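Local structure of AT-less polyketide synthase (Streptomyces platensis subsp. rosaceus, 4TKT) at residues Gly136-Glu141 with Leu362-Gly367. The protein probably catalyses chain elongation by decarboxylative Claisen condensation, as ketosynthase domain KS6 of the AT-less type I polyketide synthase MgsF in isomigrastatin biosynthesis. Numbering follows the deposited sequence.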
ATOM      1  N   GLY A 136       6.766  -7.487  -4.716  1.00 24.71           N
ATOM      2  CA  GLY A 136       7.969  -6.974  -5.340  1.00 25.04           C
ATOM      3  C   GLY A 136       8.983  -6.544  -4.300  1.00 30.57           C
ATOM      4  O   GLY A 136       8.661  -5.783  -3.387  1.00 32.51           O
ATOM      5  N   ALA A 137      10.207  -7.042  -4.432  1.00 29.04           N
ATOM      6  CA  ALA A 137      11.298  -6.663  -3.541  1.00 24.39           C
ATOM      7  C   ALA A 137      12.626  -6.912  -4.239  1.00 29.31           C
ATOM      8  O   ALA A 137      12.701  -7.741  -5.142  1.00 27.91           O
ATOM      9  CB  ALA A 137      11.221  -7.434  -2.242  1.00 23.79           C
HETATM   10  N   MSE A 138      13.673  -6.205  -3.824  1.00 24.90           N
HETATM   11  CA  MSE A 138      14.959  -6.336  -4.500  1.00 25.38           C
HETATM   12  C   MSE A 138      16.163  -6.480  -3.566  1.00 33.29           C
HETATM   13  O   MSE A 138      17.244  -6.856  -4.014  1.00 40.39           O
HETATM   14  CB  MSE A 138      15.182  -5.141  -5.429  1.00 28.62           C
HETATM   15  CG  MSE A 138      15.259  -3.792  -4.731  1.00 33.25           C
HETATM   16 SE   MSE A 138      15.680  -2.331  -5.971  1.00 54.19          SE
HETATM   17  CE  MSE A 138      17.482  -2.860  -6.487  1.00 31.06           C
ATOM     18  N   TYR A 139      15.986  -6.191  -2.281  1.00 29.33           N
ATOM     19  CA  TYR A 139      17.101  -6.270  -1.334  1.00 24.99           C
ATOM     20  C   TYR A 139      16.923  -7.371  -0.300  1.00 24.59           C
ATOM     21  O   TYR A 139      15.828  -7.577   0.218  1.00 29.51           O
ATOM     22  CB  TYR A 139      17.290  -4.938  -0.603  1.00 27.26           C
ATOM     23  CG  TYR A 139      17.785  -3.808  -1.473  1.00 30.24           C
ATOM     24  CD1 TYR A 139      19.081  -3.809  -1.971  1.00 31.88           C
ATOM     25  CD2 TYR A 139      16.963  -2.731  -1.778  1.00 29.66           C
ATOM     26  CE1 TYR A 139      19.543  -2.773  -2.765  1.00 31.48           C
ATOM     27  CE2 TYR A 139      17.414  -1.689  -2.570  1.00 30.84           C
ATOM     28  CZ  TYR A 139      18.706  -1.717  -3.060  1.00 35.10           C
ATOM     29  OH  TYR A 139      19.164  -0.687  -3.850  1.00 35.95           O
ATOM     30  N   SER A 140      18.015  -8.069  -0.003  1.00 24.89           N
ATOM     31  CA  SER A 140      18.056  -9.022   1.103  1.00 24.82           C
ATOM     32  C   SER A 140      19.204  -8.672   2.035  1.00 33.57           C
ATOM     33  O   SER A 140      20.177  -9.415   2.135  1.00 40.83           O
ATOM     34  CB  SER A 140      18.214 -10.452   0.593  1.00 38.89           C
ATOM     35  OG  SER A 140      17.050 -10.878  -0.085  1.00 46.87           O
ATOM     36  N   GLU A 141      19.079  -7.538   2.717  1.00 25.27           N
ATOM     37  CA  GLU A 141      20.182  -6.982   3.493  1.00 29.78           C
ATOM     38  C   GLU A 141      20.287  -7.504   4.924  1.00 30.42           C
ATOM     39  O   GLU A 141      21.387  -7.565   5.470  1.00 36.41           O
ATOM     40  CB  GLU A 141      20.068  -5.463   3.530  1.00 38.72           C
ATOM     41  CG  GLU A 141      20.331  -4.794   2.200  1.00 51.04           C
ATOM     42  CD  GLU A 141      20.349  -3.286   2.316  1.00 61.63           C
ATOM     43  OE1 GLU A 141      19.417  -2.723   2.938  1.00 56.02           O
ATOM     44  OE2 GLU A 141      21.302  -2.667   1.797  1.00 71.84           O
ATOM     45  N   LEU A 362      11.742   4.870  -3.332  1.00 30.28           N
ATOM     46  CA  LEU A 362      11.411   3.664  -2.580  1.00 27.88           C
ATOM     47  C   LEU A 362      11.820   2.399  -3.321  1.00 29.66           C
ATOM     48  O   LEU A 362      11.560   1.291  -2.854  1.00 30.95           O
ATOM     49  CB  LEU A 362       9.913   3.623  -2.263  1.00 25.46           C
ATOM     50  CG  LEU A 362       9.508   4.178  -0.892  1.00 26.53           C
ATOM     51  CD1 LEU A 362       9.991   5.609  -0.716  1.00 25.77           C
ATOM     52  CD2 LEU A 362       8.001   4.094  -0.698  1.00 25.54           C
ATOM     53  N   GLU A 363      12.456   2.575  -4.475  1.00 22.58           N
ATOM     54  CA  GLU A 363      12.995   1.461  -5.247  1.00 27.37           C
ATOM     55  C   GLU A 363      11.944   0.388  -5.544  1.00 28.97           C
ATOM     56  O   GLU A 363      10.988   0.642  -6.275  1.00 30.65           O
ATOM     57  CB  GLU A 363      14.202   0.865  -4.515  1.00 26.08           C
ATOM     58  CG  GLU A 363      15.480   1.668  -4.750  1.00 43.01           C
ATOM     59  CD  GLU A 363      16.505   1.522  -3.641  1.00 52.59           C
ATOM     60  OE1 GLU A 363      16.104   1.342  -2.472  1.00 56.30           O
ATOM     61  OE2 GLU A 363      17.716   1.596  -3.944  1.00 55.39           O
ATOM     62  N   SER A 364      12.108  -0.802  -4.975  1.00 27.90           N
ATOM     63  CA  SER A 364      11.198  -1.909  -5.267  1.00 27.88           C
ATOM     64  C   SER A 364       9.759  -1.624  -4.829  1.00 34.15           C
ATOM     65  O   SER A 364       8.832  -2.318  -5.244  1.00 37.20           O
ATOM     66  CB  SER A 364      11.697  -3.196  -4.608  1.00 24.03           C
ATOM     67  OG  SER A 364      11.915  -3.018  -3.221  1.00 29.55           O
ATOM     68  N   ALA A 365       9.577  -0.598  -4.003  1.00 30.47           N
ATOM     69  CA  ALA A 365       8.248  -0.211  -3.539  1.00 31.01           C
ATOM     70  C   ALA A 365       7.816   1.140  -4.110  1.00 36.30           C
ATOM     71  O   ALA A 365       6.786   1.682  -3.715  1.00 36.34           O
ATOM     72  CB  ALA A 365       8.215  -0.169  -2.019  1.00 22.28           C
ATOM     73  N   ALA A 366       8.603   1.676  -5.038  1.00 38.45           N
ATOM     74  CA  ALA A 366       8.329   2.997  -5.598  1.00 34.29           C
ATOM     75  C   ALA A 366       7.002   3.033  -6.344  1.00 34.52           C
ATOM     76  O   ALA A 366       6.286   4.034  -6.311  1.00 40.75           O
ATOM     77  CB  ALA A 366       9.460   3.425  -6.523  1.00 24.77           C
ATOM     78  N   GLY A 367       6.677   1.935  -7.013  1.00 33.90           N
ATOM     79  CA  GLY A 367       5.478   1.871  -7.820  1.00 26.04           C
ATOM     80  C   GLY A 367       4.190   1.826  -7.022  1.00 26.68           C
ATOM     81  O   GLY A 367       3.174   2.374  -7.448  1.00 36.03           O
TER
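In the thiolase fold of this ketosynthase domain, the loop that leaves strand 129-136 of the central sheet meets the turn leading into helix 366-380, where Y139 and M138 lie against E363 and S364. Y139 OH donates a hydrogen bond of 2.7 Å to E363 OE2, reaching that oxygen from above the carboxylate, 57° out of its plane. The other oxygen, E363 OE1, sits near the plane of the phenol ring at its edge, 3.3 Å from Y139 CE2, and ring and carboxylate planes are turned 54° apart. Beyond CG the E363 chain runs extended (chi2 155°), which carries the carboxylate out to the phenol. M138, a selenomethionine, lies across the stem of this glutamate at about a right angle, its SE 3.8 Å from E363 CB. M138 CG packs on S364 CB at 3.6 Å, and A137 CA touches the same carbon at an equal distance. S364 OG turns to strand 208-214, hydrogen-bonding to V213 O. K221 makes a cation-pi contact with the Y139 ring. Replacing E363 with an alanine would probably leave the Y139 hydroxyl without its acceptor and the ring freer to turn. The carboxylate thus joins the loop after strand 129-136 to the turn before helix 366-380 through a single bond from the phenol, with K221, in a long, weak ion pair, and N214, by a weak hydrogen bond, both at OE1, probably easing the cost of burying its charge.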